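Local atomic coordinates of acyltransferase (Actinoplanes teichomyceticus, PDB entry 4Q38), a protein that catalyses transfer of a long fatty acyl chain from acyl-coenzyme A to the glucosamine of glycopeptide antibiotics such as teicoplanin. Residues L191-F196 with L210-W215; L219-Y224 with I268-R273; V246-S251 with M330-V335. All blocks are in the same frame, centred on the assembly; numbering follows the deposited sequence.

All three contacts lie in the GNAT-like C-terminal domain and build the cleft where coenzyme A and the decanoyl sugar meet. Contacts 1 and 3 belong to one mixed sheet, with strands 206-211 and 246-251 as parallel neighbours, and both rely on backbone hydrogen bonds. Contact 1 is largely buried and ends in an arginine-carbonyl grip where its hairpin opens. Contact 3 is only partly buried, one of its faces carrying polar hydroxyls and aromatic rings. Contact 2 is also buried but apolar: it joins two helices by leucine packing, with its polar bonds going to the cofactor. Leu-194 packs on Leu-219 and Tyr-224, tying contacts 1 and 2 together.

Contact 1 of 3, residues L191-F196 with L210-W215; sequences LGRLQF and LHVPEW. With TEC (2-amino-6-O-decanoyl-2-deoxy-beta-D-glucopyranose), chain E.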
loop_
_atom_site.group_PDB
_atom_site.type_symbol
_atom_site.label_atom_id
_atom_site.label_comp_id
_atom_site.label_asym_id
_atom_site.label_seq_id
_atom_site.Cartn_x
_atom_site.Cartn_y
_atom_site.Cartn_z
ATOM N N LEU A 191 -11.280 7.862 1.680
ATOM C CA LEU A 191 -12.508 8.601 1.901
ATOM C C LEU A 191 -12.621 8.932 3.389
ATOM O O LEU A 191 -13.454 8.381 4.117
ATOM C CB LEU A 191 -13.705 7.774 1.400
ATOM C CG LEU A 191 -13.703 7.315 -0.073
ATOM C CD1 LEU A 191 -14.998 6.558 -0.368
ATOM C CD2 LEU A 191 -13.546 8.450 -1.085
ATOM N N GLY A 192 -11.758 9.833 3.846
ATOM C CA GLY A 192 -11.690 10.148 5.280
ATOM C C GLY A 192 -10.700 9.222 5.952
ATOM O O GLY A 192 -9.585 9.056 5.449
ATOM N N ARG A 193 -11.091 8.624 7.084
ATOM C CA ARG A 193 -10.165 7.786 7.864
ATOM C C ARG A 193 -9.855 6.459 7.155
ATOM O O ARG A 193 -8.753 5.924 7.282
ATOM C CB ARG A 193 -10.716 7.525 9.282
ATOM C CG ARG A 193 -9.737 6.832 10.238
ATOM C CD ARG A 193 -8.486 7.685 10.409
ATOM N NE ARG A 193 -7.363 7.005 11.069
ATOM C CZ ARG A 193 -6.518 6.155 10.487
ATOM N NH1 ARG A 193 -6.673 5.796 9.206
ATOM N NH2 ARG A 193 -5.520 5.643 11.195
ATOM N N LEU A 194 -10.833 5.938 6.415
ATOM C CA LEU A 194 -10.680 4.642 5.736
ATOM C C LEU A 194 -10.450 4.789 4.241
ATOM O O LEU A 194 -10.848 5.786 3.639
ATOM C CB LEU A 194 -11.945 3.811 5.925
ATOM C CG LEU A 194 -12.484 3.624 7.336
ATOM C CD1 LEU A 194 -13.780 2.846 7.217
ATOM C CD2 LEU A 194 -11.452 2.891 8.188
ATOM N N GLN A 195 -9.827 3.765 3.656
ATOM C CA GLN A 195 -9.721 3.608 2.216
ATOM C C GLN A 195 -10.646 2.501 1.736
ATOM O O GLN A 195 -10.948 1.562 2.480
ATOM C CB GLN A 195 -8.309 3.186 1.832
ATOM C CG GLN A 195 -7.216 4.197 2.119
ATOM C CD GLN A 195 -5.878 3.506 2.240
ATOM O OE1 GLN A 195 -5.810 2.388 2.752
ATOM N NE2 GLN A 195 -4.813 4.153 1.763
ATOM N N PHE A 196 -11.074 2.615 0.483
ATOM C CA PHE A 196 -11.903 1.592 -0.165
ATOM C C PHE A 196 -11.345 1.260 -1.533
ATOM O O PHE A 196 -11.035 2.155 -2.313
ATOM C CB PHE A 196 -13.359 2.074 -0.310
ATOM C CG PHE A 196 -14.047 2.313 1.003
ATOM C CD1 PHE A 196 -14.688 1.278 1.667
ATOM C CD2 PHE A 196 -14.021 3.574 1.599
ATOM C CE1 PHE A 196 -15.303 1.487 2.902
ATOM C CE2 PHE A 196 -14.640 3.793 2.826
ATOM C CZ PHE A 196 -15.271 2.748 3.485
ATOM N N LEU A 210 -12.018 -2.786 2.298
ATOM C CA LEU A 210 -11.894 -1.693 3.271
ATOM C C LEU A 210 -10.488 -1.778 3.845
ATOM O O LEU A 210 -10.023 -2.862 4.151
ATOM C CB LEU A 210 -12.972 -1.809 4.359
ATOM C CG LEU A 210 -13.074 -0.733 5.456
ATOM C CD1 LEU A 210 -14.504 -0.685 5.976
ATOM C CD2 LEU A 210 -12.097 -0.980 6.602
ATOM N N HIS A 211 -9.806 -0.640 3.975
ATOM C CA HIS A 211 -8.420 -0.630 4.446
ATOM C C HIS A 211 -8.203 0.526 5.394
ATOM O O HIS A 211 -8.892 1.540 5.306
ATOM C CB HIS A 211 -7.443 -0.531 3.269
ATOM C CG HIS A 211 -7.792 -1.431 2.110
ATOM N ND1 HIS A 211 -7.339 -2.695 2.012
ATOM C CD2 HIS A 211 -8.602 -1.218 0.998
ATOM C CE1 HIS A 211 -7.820 -3.262 0.889
ATOM N NE2 HIS A 211 -8.589 -2.358 0.266
ATOM N N VAL A 212 -7.247 0.372 6.305
ATOM C CA VAL A 212 -6.973 1.395 7.311
ATOM C C VAL A 212 -5.514 1.838 7.170
ATOM O O VAL A 212 -4.597 1.106 7.565
ATOM C CB VAL A 212 -7.249 0.891 8.758
ATOM C CG1 VAL A 212 -7.008 2.014 9.771
ATOM C CG2 VAL A 212 -8.675 0.354 8.899
ATOM N N PRO A 213 -5.290 3.014 6.572
ATOM C CA PRO A 213 -3.935 3.551 6.527
ATOM C C PRO A 213 -3.480 3.963 7.928
ATOM O O PRO A 213 -4.307 4.244 8.803
ATOM C CB PRO A 213 -4.058 4.775 5.614
ATOM C CG PRO A 213 -5.501 5.141 5.628
ATOM C CD PRO A 213 -6.278 3.893 5.918
ATOM N N GLU A 214 -2.178 3.972 8.146
ATOM C CA GLU A 214 -1.669 4.248 9.483
ATOM C C GLU A 214 -1.914 5.705 9.862
ATOM O O GLU A 214 -2.412 5.994 10.946
ATOM C CB GLU A 214 -0.180 3.912 9.592
ATOM C CG GLU A 214 0.388 4.280 10.966
ATOM C CD GLU A 214 1.850 3.922 11.118
ATOM O OE1 GLU A 214 2.203 2.742 10.933
ATOM O OE2 GLU A 214 2.644 4.832 11.426
ATOM N N TRP A 215 -1.589 6.619 8.954
ATOM C CA TRP A 215 -1.705 8.051 9.252
ATOM C C TRP A 215 -3.115 8.532 9.318
ATOM O O TRP A 215 -3.968 8.099 8.544
ATOM C CB TRP A 215 -0.935 8.865 8.228
ATOM C CG TRP A 215 0.554 8.838 8.453
ATOM C CD1 TRP A 215 1.265 8.110 9.407
ATOM C CD2 TRP A 215 1.570 9.560 7.688
ATOM N NE1 TRP A 215 2.613 8.346 9.298
ATOM C CE2 TRP A 215 2.864 9.200 8.280
ATOM C CE3 TRP A 215 1.539 10.435 6.610
ATOM C CZ2 TRP A 215 4.061 9.715 7.800
ATOM C CZ3 TRP A 215 2.754 10.945 6.132
ATOM C CH2 TRP A 215 3.982 10.593 6.718
HETATM C CAV TEC E . -12.244 -3.118 13.477
HETATM C CAU TEC E . -12.150 -2.060 12.402
HETATM C CAT TEC E . -12.436 -2.599 11.025
HETATM C CAS TEC E . -11.748 -3.914 10.782
HETATM C CAR TEC E . -11.557 -4.111 9.307
HETATM C CAQ TEC E . -10.109 -3.947 9.022
HETATM C CAP TEC E . -9.763 -4.139 7.586
HETATM C CAO TEC E . -8.413 -3.534 7.405
HETATM C CAN TEC E . -7.674 -4.178 6.300
HETATM C CAM TEC E . -6.435 -3.403 5.936
HETATM O OAW TEC E . -6.193 -2.332 6.437
HETATM O O6 TEC E . -5.602 -4.078 5.125
HETATM C C6 TEC E . -5.099 -3.484 3.945
HETATM C C5 TEC E . -3.562 -3.295 3.995
HETATM O O5 TEC E . -2.928 -3.772 2.847
HETATM C C1 TEC E . -1.570 -3.880 3.355
HETATM O O1 TEC E . -0.791 -4.812 2.885
HETATM C C2 TEC E . -0.931 -2.528 3.203
HETATM N N2 TEC E . 0.433 -2.620 3.697
HETATM C C3 TEC E . -1.707 -1.742 4.151
HETATM O O3 TEC E . -1.348 -0.535 3.746
HETATM C C4 TEC E . -3.203 -1.862 4.036
HETATM O O4 TEC E . -3.732 -1.397 5.128
#
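Gln-195 and His-211 form an antiparallel hydrogen-bonded pair in the beta hairpin of strands 194-200 and 206-211 in the GNAT-like domain. Gln-195 N reaches His-211 O at 2.9 Å in an almost straight bond (170° at the hydrogen), and His-211 N returns one to Gln-195 O. Past His-211, segment 210-215 leaves its partner strand and serves the ligands. Val-212 N donates to OAW, the ester carbonyl oxygen of the decanoyl sugar, at 2.9 Å, while Val-212 O accepts from N4P of coenzyme A.

Arg-193 grips the loop after strand 206-211. Its side chain bends about CB-CG (chi2 60°) and presents both terminal nitrogens to one acceptor: NH1 is 2.9 Å and NH2 3.0 Å from Pro-213 O, which lies in the guanidinium plane. NH2 also donates a hydrogen bond to Gly-217 O, and Trp-215 O sits over one guanidinium face. By contrast, Arg-193 O is buried without a partner in the model. Glu-214 turns its carboxylate to salt bridges with Arg-299 and Arg-167.

On the apolar face, Leu-210 CD1 is 3.8 Å from Leu-194 CD1 and equally near Phe-196 CE1. On the face that carries Gln-195 and His-211, the Gln-195 amide packs on the Pro-213 ring. The His-211 ring lies between protein and bound sugar: NE2 is hydrogen-bonded to Ser-197 OG, and ND1 lies 3.1 Å from C6 of the sugar.

Contact 2 of 3, residues L219-Y224 with I268-R273; sequences LLPKAY and IIQLAR. With COA (coenzyme A), chain D.
Leu-271 is the bump of this helix-to-helix contact in the GNAT-like domain, and Leu-219, Pro-221 and Tyr-224 line the hollow that takes it. The hollow lies at the N-terminal end of helix 221-238, where Leu-220 is the N-cap residue; the bump stands on the short helix 267-272. With CG anti to its own carbonyl carbon (chi1 -61°), Leu-271 sends its two methyl groups to different walls. CD1 reaches the Leu-219 wall, coming within 3.4 Å of Leu-219 O and 4.0 Å of Leu-219 CD1, and it also lies over the Tyr-224 ring, off-centre, 4.3 Å from the centroid. CD2 fills the other side, 3.6 Å from Tyr-224 CD2 and 4.0 Å from Pro-221 CA. The tyrosine thus offers a ring face to the leucine, the two side chains running antiparallel alongside each other, while its OH makes a weak hydrogen bond to Trp-275 NE1. At the rim, Gln-270 lies roughly perpendicular to the Pro-221 side chain, its OE1 by Pro-221 CG.

The same two segments each give a backbone N-H to the pyrophosphate of coenzyme A, consistent with GNAT enzymes, in which this group typically sits at a loop leading into a helix N-terminus. Leu-219 N gives a 2.7 Å hydrogen bond to O4A, on the phosphate next to the pantetheine arm. Ile-268 N serves the phosphate on the adenosine side. Asn-267 N is a further donor to the cofactor. The Ile-268 side chain starts out away from 219-224 and packs against the pyrophosphate, with CG1 3.3 Å from O2A of coenzyme A.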
loop_
_atom_site.group_PDB
_atom_site.type_symbol
_atom_site.label_atom_id
_atom_site.label_comp_id
_atom_site.label_asym_id
_atom_site.label_seq_id
_atom_site.Cartn_x
_atom_site.Cartn_y
_atom_site.Cartn_z
ATOM N N LEU A 219 -8.616 5.148 15.179
ATOM C CA LEU A 219 -9.789 4.730 14.432
ATOM C C LEU A 219 -11.054 5.077 15.235
ATOM O O LEU A 219 -11.784 4.189 15.682
ATOM C CB LEU A 219 -9.703 3.223 14.163
ATOM C CG LEU A 219 -9.981 2.650 12.772
ATOM C CD1 LEU A 219 -10.419 1.199 12.893
ATOM C CD2 LEU A 219 -11.004 3.455 11.985
ATOM N N LEU A 220 -11.299 6.376 15.422
ATOM C CA LEU A 220 -12.439 6.863 16.208
ATOM C C LEU A 220 -13.760 6.443 15.554
ATOM O O LEU A 220 -13.889 6.515 14.327
ATOM C CB LEU A 220 -12.379 8.389 16.345
ATOM C CG LEU A 220 -11.206 9.059 17.089
ATOM C CD1 LEU A 220 -11.338 10.575 17.039
ATOM C CD2 LEU A 220 -11.110 8.596 18.539
ATOM N N PRO A 221 -14.729 5.958 16.360
ATOM C CA PRO A 221 -16.026 5.550 15.824
ATOM C C PRO A 221 -16.708 6.541 14.887
ATOM O O PRO A 221 -17.225 6.113 13.852
ATOM C CB PRO A 221 -16.842 5.288 17.091
ATOM C CG PRO A 221 -15.824 4.656 17.983
ATOM C CD PRO A 221 -14.542 5.431 17.727
ATOM N N LYS A 222 -16.690 7.839 15.211
ATOM C CA LYS A 222 -17.301 8.849 14.337
ATOM C C LYS A 222 -16.573 9.010 13.007
ATOM O O LYS A 222 -17.200 9.289 12.000
ATOM C CB LYS A 222 -17.388 10.229 15.006
ATOM C CG LYS A 222 -18.639 10.445 15.837
ATOM C CD LYS A 222 -18.288 10.639 17.300
ATOM C CE LYS A 222 -19.130 11.738 17.934
ATOM N NZ LYS A 222 -20.579 11.393 17.992
ATOM N N ALA A 223 -15.257 8.843 13.012
ATOM C CA ALA A 223 -14.475 8.937 11.773
ATOM C C ALA A 223 -14.708 7.691 10.911
ATOM O O ALA A 223 -14.894 7.786 9.692
ATOM C CB ALA A 223 -13.001 9.102 12.094
ATOM N N TYR A 224 -14.702 6.529 11.554
ATOM C CA TYR A 224 -15.028 5.262 10.878
ATOM C C TYR A 224 -16.429 5.323 10.231
ATOM O O TYR A 224 -16.598 4.952 9.056
ATOM C CB TYR A 224 -14.920 4.107 11.877
ATOM C CG TYR A 224 -15.517 2.775 11.430
ATOM C CD1 TYR A 224 -14.751 1.826 10.755
ATOM C CD2 TYR A 224 -16.838 2.457 11.724
ATOM C CE1 TYR A 224 -15.303 0.605 10.363
ATOM C CE2 TYR A 224 -17.395 1.246 11.340
ATOM C CZ TYR A 224 -16.629 0.324 10.659
ATOM O OH TYR A 224 -17.218 -0.878 10.289
ATOM N N ILE A 268 -10.734 -0.657 18.227
ATOM C CA ILE A 268 -10.785 -1.951 17.530
ATOM C C ILE A 268 -11.907 -2.828 18.104
ATOM O O ILE A 268 -12.777 -3.296 17.363
ATOM C CB ILE A 268 -9.410 -2.660 17.553
ATOM C CG1 ILE A 268 -8.421 -1.889 16.655
ATOM C CG2 ILE A 268 -9.528 -4.116 17.096
ATOM C CD1 ILE A 268 -6.963 -2.276 16.804
ATOM N N ILE A 269 -11.914 -3.003 19.423
ATOM C CA ILE A 269 -12.930 -3.838 20.069
ATOM C C ILE A 269 -14.335 -3.336 19.750
ATOM O O ILE A 269 -15.155 -4.098 19.218
ATOM C CB ILE A 269 -12.692 -3.979 21.594
ATOM C CG1 ILE A 269 -11.295 -4.556 21.864
ATOM C CG2 ILE A 269 -13.766 -4.864 22.236
ATOM C CD1 ILE A 269 -11.081 -5.974 21.364
ATOM N N GLN A 270 -14.601 -2.055 20.023
ATOM C CA GLN A 270 -15.927 -1.469 19.779
ATOM C C GLN A 270 -16.384 -1.657 18.329
ATOM O O GLN A 270 -17.504 -2.107 18.077
ATOM C CB GLN A 270 -15.943 0.025 20.123
ATOM C CG GLN A 270 -15.720 0.370 21.586
ATOM C CD GLN A 270 -15.318 1.825 21.773
ATOM O OE1 GLN A 270 -16.005 2.743 21.316
ATOM N NE2 GLN A 270 -14.194 2.043 22.446
ATOM N N LEU A 271 -15.504 -1.350 17.378
ATOM C CA LEU A 271 -15.885 -1.386 15.966
ATOM C C LEU A 271 -15.946 -2.798 15.363
ATOM O O LEU A 271 -16.791 -3.057 14.507
ATOM C CB LEU A 271 -14.986 -0.466 15.118
ATOM C CG LEU A 271 -15.017 1.034 15.469
ATOM C CD1 LEU A 271 -13.917 1.772 14.710
ATOM C CD2 LEU A 271 -16.386 1.639 15.187
ATOM N N ALA A 272 -15.069 -3.702 15.804
ATOM C CA ALA A 272 -15.109 -5.105 15.329
ATOM C C ALA A 272 -16.449 -5.776 15.642
ATOM O O ALA A 272 -16.842 -6.736 14.972
ATOM C CB ALA A 272 -13.953 -5.924 15.905
ATOM N N ARG A 273 -17.143 -5.259 16.655
ATOM C CA ARG A 273 -18.470 -5.763 17.050
ATOM C C ARG A 273 -19.539 -5.627 15.971
ATOM O O ARG A 273 -20.507 -6.391 15.954
ATOM C CB ARG A 273 -18.946 -5.096 18.348
ATOM C CG ARG A 273 -18.531 -5.869 19.587
ATOM C CD ARG A 273 -18.671 -5.041 20.852
ATOM N NE ARG A 273 -17.971 -5.679 21.967
ATOM C CZ ARG A 273 -17.486 -5.035 23.026
ATOM N NH1 ARG A 273 -17.614 -3.719 23.127
ATOM N NH2 ARG A 273 -16.862 -5.706 23.980
HETATM N N1A COA D . 0.829 0.119 17.389
HETATM C C2A COA D . 0.974 0.300 18.717
HETATM N N3A COA D . -0.053 0.544 19.551
HETATM C C4A COA D . -1.320 0.622 19.070
HETATM C C5A COA D . -1.559 0.438 17.627
HETATM C C6A COA D . -0.377 0.171 16.776
HETATM N N6A COA D . -0.482 -0.027 15.438
HETATM N N7A COA D . -2.886 0.567 17.444
HETATM C C8A COA D . -3.449 0.807 18.650
HETATM N N9A COA D . -2.511 0.854 19.616
HETATM C C1B COA D . -2.744 1.077 21.063
HETATM C C2B COA D . -3.531 2.339 21.367
HETATM O O2B COA D . -2.660 3.458 21.499
HETATM C C3B COA D . -4.231 1.964 22.656
HETATM O O3B COA D . -3.279 2.027 23.721
HETATM P P3B COA D . -3.682 2.195 25.280
HETATM O O7A COA D . -4.098 3.631 25.369
HETATM O O8A COA D . -2.406 1.806 25.978
HETATM O O9A COA D . -4.803 1.212 25.520
HETATM C C4B COA D . -4.572 0.495 22.429
HETATM O O4B COA D . -3.544 0.003 21.566
HETATM C C5B COA D . -5.955 0.253 21.816
HETATM O O5B COA D . -6.025 0.858 20.514
HETATM P P1A COA D . -7.395 1.014 19.695
HETATM O O1A COA D . -8.229 2.147 20.230
HETATM O O2A COA D . -8.001 -0.361 19.594
HETATM O O3A COA D . -6.849 1.414 18.220
HETATM P P2A COA D . -6.525 2.904 17.704
HETATM O O4A COA D . -7.782 3.519 17.150
HETATM O O5A COA D . -5.745 3.682 18.732
HETATM O O6A COA D . -5.509 2.560 16.503
HETATM C CBP COA D . -5.105 2.023 14.135
HETATM C CCP COA D . -5.961 1.799 15.378
HETATM C CDP COA D . -5.682 1.105 13.069
HETATM C CEP COA D . -5.235 3.473 13.713
HETATM C CAP COA D . -3.626 1.672 14.425
HETATM O OAP COA D . -3.535 0.346 14.949
HETATM C C9P COA D . -2.663 1.771 13.256
HETATM O O9P COA D . -2.276 2.860 12.868
HETATM N N8P COA D . -2.238 0.627 12.710
HETATM C C7P COA D . -1.451 0.585 11.489
HETATM C C6P COA D . -2.349 0.433 10.263
HETATM C C5P COA D . -3.069 -0.906 10.280
HETATM O O5P COA D . -2.802 -1.750 11.129
HETATM N N4P COA D . -4.003 -1.083 9.342
HETATM C C3P COA D . -4.608 -2.385 9.076
HETATM C C2P COA D . -3.710 -3.311 8.271
HETATM S S1P COA D . -4.538 -4.912 7.989
#

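Contact 3 of 3, residues V246-S251 with M330-V335; sequences VAWGSS and MRTGFV. With TEC (2-amino-6-O-decanoyl-2-deoxy-beta-D-glucopyranose), chain E.
Thr-332 and Ser-250 face each other as a non-hydrogen-bonded pair in antiparallel strands 331-336 and 246-251 of the GNAT-like domain's mixed sheet, and Thr-332 uses every side-chain atom here. Its CB stands 3.7 Å from Ser-250 OG and 3.9 Å from Gly-249 O. From CB the hydroxyl turns anti to the carbonyl carbon (chi1 -68°), which sets OG1 2.8 Å from Ser-250 OG in a hydrogen bond. The methyl group takes the other branch: CG2 lies 3.8 Å from Gly-249 O and comes near the edge of the Trp-248 ring.

Along the same face, Met-330 lays SD 3.7 Å from Ser-250 CB. At the far end Phe-334 CB sits over the six-membered ring of Trp-248. Trp-248 has two conformers, and both ring contacts hold for one of them.

Between these pairs, Gly-249 and Gly-333 exchange two backbone hydrogen bonds, as do Ala-247 with Val-335 and Ser-251 with Arg-331. The face of Gly-249 and Ser-251 lines the path of the decanoyl tail: lacking a side chain, Gly-249 lets it pass close, its CA 4.0 Å from CAP, and Ser-251 CB is 3.7 Å from CAQ.

Strand 246-251 is flanked on its other edge by strand 206-211, running parallel, and strand 331-336 by the short strand 276-277. The face bearing Ala-247 and Val-335 turns toward helix 221-238, whose Tyr-224 touches Val-335.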
loop_
_atom_site.group_PDB
_atom_site.type_symbol
_atom_site.label_atom_id
_atom_site.label_comp_id
_atom_site.label_asym_id
_atom_site.label_seq_id
_atom_site.Cartn_x
_atom_site.Cartn_y
_atom_site.Cartn_z
ATOM N N VAL A 246 -21.520 -4.305 -0.126
ATOM C CA VAL A 246 -20.838 -4.802 1.072
ATOM C C VAL A 246 -19.351 -4.399 1.072
ATOM O O VAL A 246 -18.731 -4.381 0.011
ATOM C CB VAL A 246 -20.924 -6.351 1.106
ATOM C CG1 VAL A 246 -20.193 -6.924 2.303
ATOM C CG2 VAL A 246 -22.377 -6.828 1.089
ATOM N N ALA A 247 -18.789 -4.133 2.251
ATOM C CA ALA A 247 -17.359 -3.941 2.405
ATOM C C ALA A 247 -16.792 -5.186 3.056
ATOM O O ALA A 247 -17.380 -5.718 4.008
ATOM C CB ALA A 247 -17.054 -2.712 3.259
ATOM N N TRP A 248 -15.652 -5.638 2.532
ATOM C CA TRP A 248 -14.952 -6.764 3.119
ATOM C C TRP A 248 -13.642 -6.314 3.690
ATOM O O TRP A 248 -12.979 -5.422 3.153
ATOM C CB TRP A 248 -14.747 -7.868 2.092
ATOM C CG TRP A 248 -16.021 -8.605 1.739
ATOM C CD1 TRP A 248 -17.023 -8.200 0.857
ATOM C CD2 TRP A 248 -16.471 -9.904 2.252
ATOM N NE1 TRP A 248 -18.027 -9.135 0.789
ATOM C CE2 TRP A 248 -17.761 -10.177 1.610
ATOM C CE3 TRP A 248 -15.960 -10.828 3.152
ATOM C CZ2 TRP A 248 -18.475 -11.335 1.861
ATOM C CZ3 TRP A 248 -16.693 -11.988 3.398
ATOM C CH2 TRP A 248 -17.921 -12.234 2.769
ATOM N N GLY A 249 -13.268 -6.915 4.809
ATOM C CA GLY A 249 -11.978 -6.627 5.427
ATOM C C GLY A 249 -11.283 -7.913 5.824
ATOM O O GLY A 249 -11.939 -8.853 6.269
ATOM N N SER A 250 -9.964 -7.973 5.624
ATOM C CA SER A 250 -9.137 -9.049 6.181
ATOM C C SER A 250 -8.028 -8.382 6.985
ATOM O O SER A 250 -7.295 -7.547 6.454
ATOM C CB SER A 250 -8.515 -9.926 5.090
ATOM O OG SER A 250 -9.500 -10.530 4.278
ATOM N N SER A 251 -7.913 -8.717 8.267
ATOM C CA SER A 251 -6.985 -7.995 9.126
ATOM C C SER A 251 -6.696 -8.712 10.432
ATOM O O SER A 251 -7.538 -9.436 10.963
ATOM C CB SER A 251 -7.534 -6.599 9.446
ATOM O OG SER A 251 -6.592 -5.837 10.186
ATOM N N MET A 330 -5.109 -13.558 11.083
ATOM C CA MET A 330 -5.884 -12.669 10.228
ATOM C C MET A 330 -7.294 -13.223 10.132
ATOM O O MET A 330 -7.477 -14.418 9.910
ATOM C CB MET A 330 -5.280 -12.601 8.826
ATOM C CG MET A 330 -5.955 -11.575 7.923
ATOM S SD MET A 330 -5.376 -11.637 6.211
ATOM C CE MET A 330 -6.261 -13.077 5.605
ATOM N N ARG A 331 -8.292 -12.370 10.310
ATOM C CA ARG A 331 -9.671 -12.822 10.134
ATOM C C ARG A 331 -10.336 -11.979 9.061
ATOM O O ARG A 331 -9.913 -10.850 8.797
ATOM C CB ARG A 331 -10.456 -12.776 11.451
ATOM C CG ARG A 331 -9.890 -13.652 12.574
ATOM C CD ARG A 331 -9.900 -15.148 12.258
ATOM N NE ARG A 331 -11.235 -15.673 11.957
ATOM C CZ ARG A 331 -12.114 -16.088 12.870
ATOM N NH1 ARG A 331 -11.822 -16.048 14.165
ATOM N NH2 ARG A 331 -13.294 -16.538 12.480
ATOM N N THR A 332 -11.363 -12.549 8.438
ATOM C CA THR A 332 -12.051 -11.928 7.328
ATOM C C THR A 332 -13.527 -11.779 7.670
ATOM O O THR A 332 -14.136 -12.683 8.240
ATOM C CB THR A 332 -11.868 -12.768 6.046
ATOM O OG1 THR A 332 -10.499 -12.705 5.645
ATOM C CG2 THR A 332 -12.734 -12.262 4.903
ATOM N N GLY A 333 -14.088 -10.624 7.336
ATOM C CA GLY A 333 -15.489 -10.369 7.589
ATOM C C GLY A 333 -16.026 -9.292 6.681
ATOM O O GLY A 333 -15.304 -8.768 5.823
ATOM N N PHE A 334 -17.299 -8.963 6.880
ATOM C CA PHE A 334 -17.971 -7.943 6.091
ATOM C C PHE A 334 -18.852 -7.047 6.951
ATOM O O PHE A 334 -19.239 -7.411 8.071
ATOM C CB PHE A 334 -18.820 -8.579 4.980
ATOM C CG PHE A 334 -20.085 -9.249 5.483
ATOM C CD1 PHE A 334 -21.268 -8.524 5.638
ATOM C CD2 PHE A 334 -20.090 -10.601 5.807
ATOM C CE1 PHE A 334 -22.428 -9.139 6.105
ATOM C CE2 PHE A 334 -21.252 -11.225 6.268
ATOM C CZ PHE A 334 -22.421 -10.491 6.419
ATOM N N VAL A 335 -19.153 -5.872 6.402
ATOM C CA VAL A 335 -20.197 -4.992 6.905
ATOM C C VAL A 335 -20.969 -4.478 5.696
ATOM O O VAL A 335 -20.381 -4.160 4.666
ATOM C CB VAL A 335 -19.635 -3.800 7.733
ATOM C CG1 VAL A 335 -19.141 -4.267 9.096
ATOM C CG2 VAL A 335 -18.514 -3.072 6.992
HETATM C CAV TEC E . -12.244 -3.118 13.477
HETATM C CAU TEC E . -12.150 -2.060 12.402
HETATM C CAT TEC E . -12.436 -2.599 11.025
HETATM C CAS TEC E . -11.748 -3.914 10.782
HETATM C CAR TEC E . -11.557 -4.111 9.307
HETATM C CAQ TEC E . -10.109 -3.947 9.022
HETATM C CAP TEC E . -9.763 -4.139 7.586
HETATM C CAO TEC E . -8.413 -3.534 7.405
HETATM C CAN TEC E . -7.674 -4.178 6.300
HETATM C CAM TEC E . -6.435 -3.403 5.936
HETATM O OAW TEC E . -6.193 -2.332 6.437
HETATM O O6 TEC E . -5.602 -4.078 5.125
HETATM C C6 TEC E . -5.099 -3.484 3.945
HETATM C C5 TEC E . -3.562 -3.295 3.995
HETATM O O5 TEC E . -2.928 -3.772 2.847
HETATM C C1 TEC E . -1.570 -3.880 3.355
HETATM O O1 TEC E . -0.791 -4.812 2.885
HETATM C C2 TEC E . -0.931 -2.528 3.203
HETATM N N2 TEC E . 0.433 -2.620 3.697
HETATM C C3 TEC E . -1.707 -1.742 4.151
HETATM O O3 TEC E . -1.348 -0.535 3.746
HETATM C C4 TEC E . -3.203 -1.862 4.036
HETATM O O4 TEC E . -3.732 -1.397 5.128
#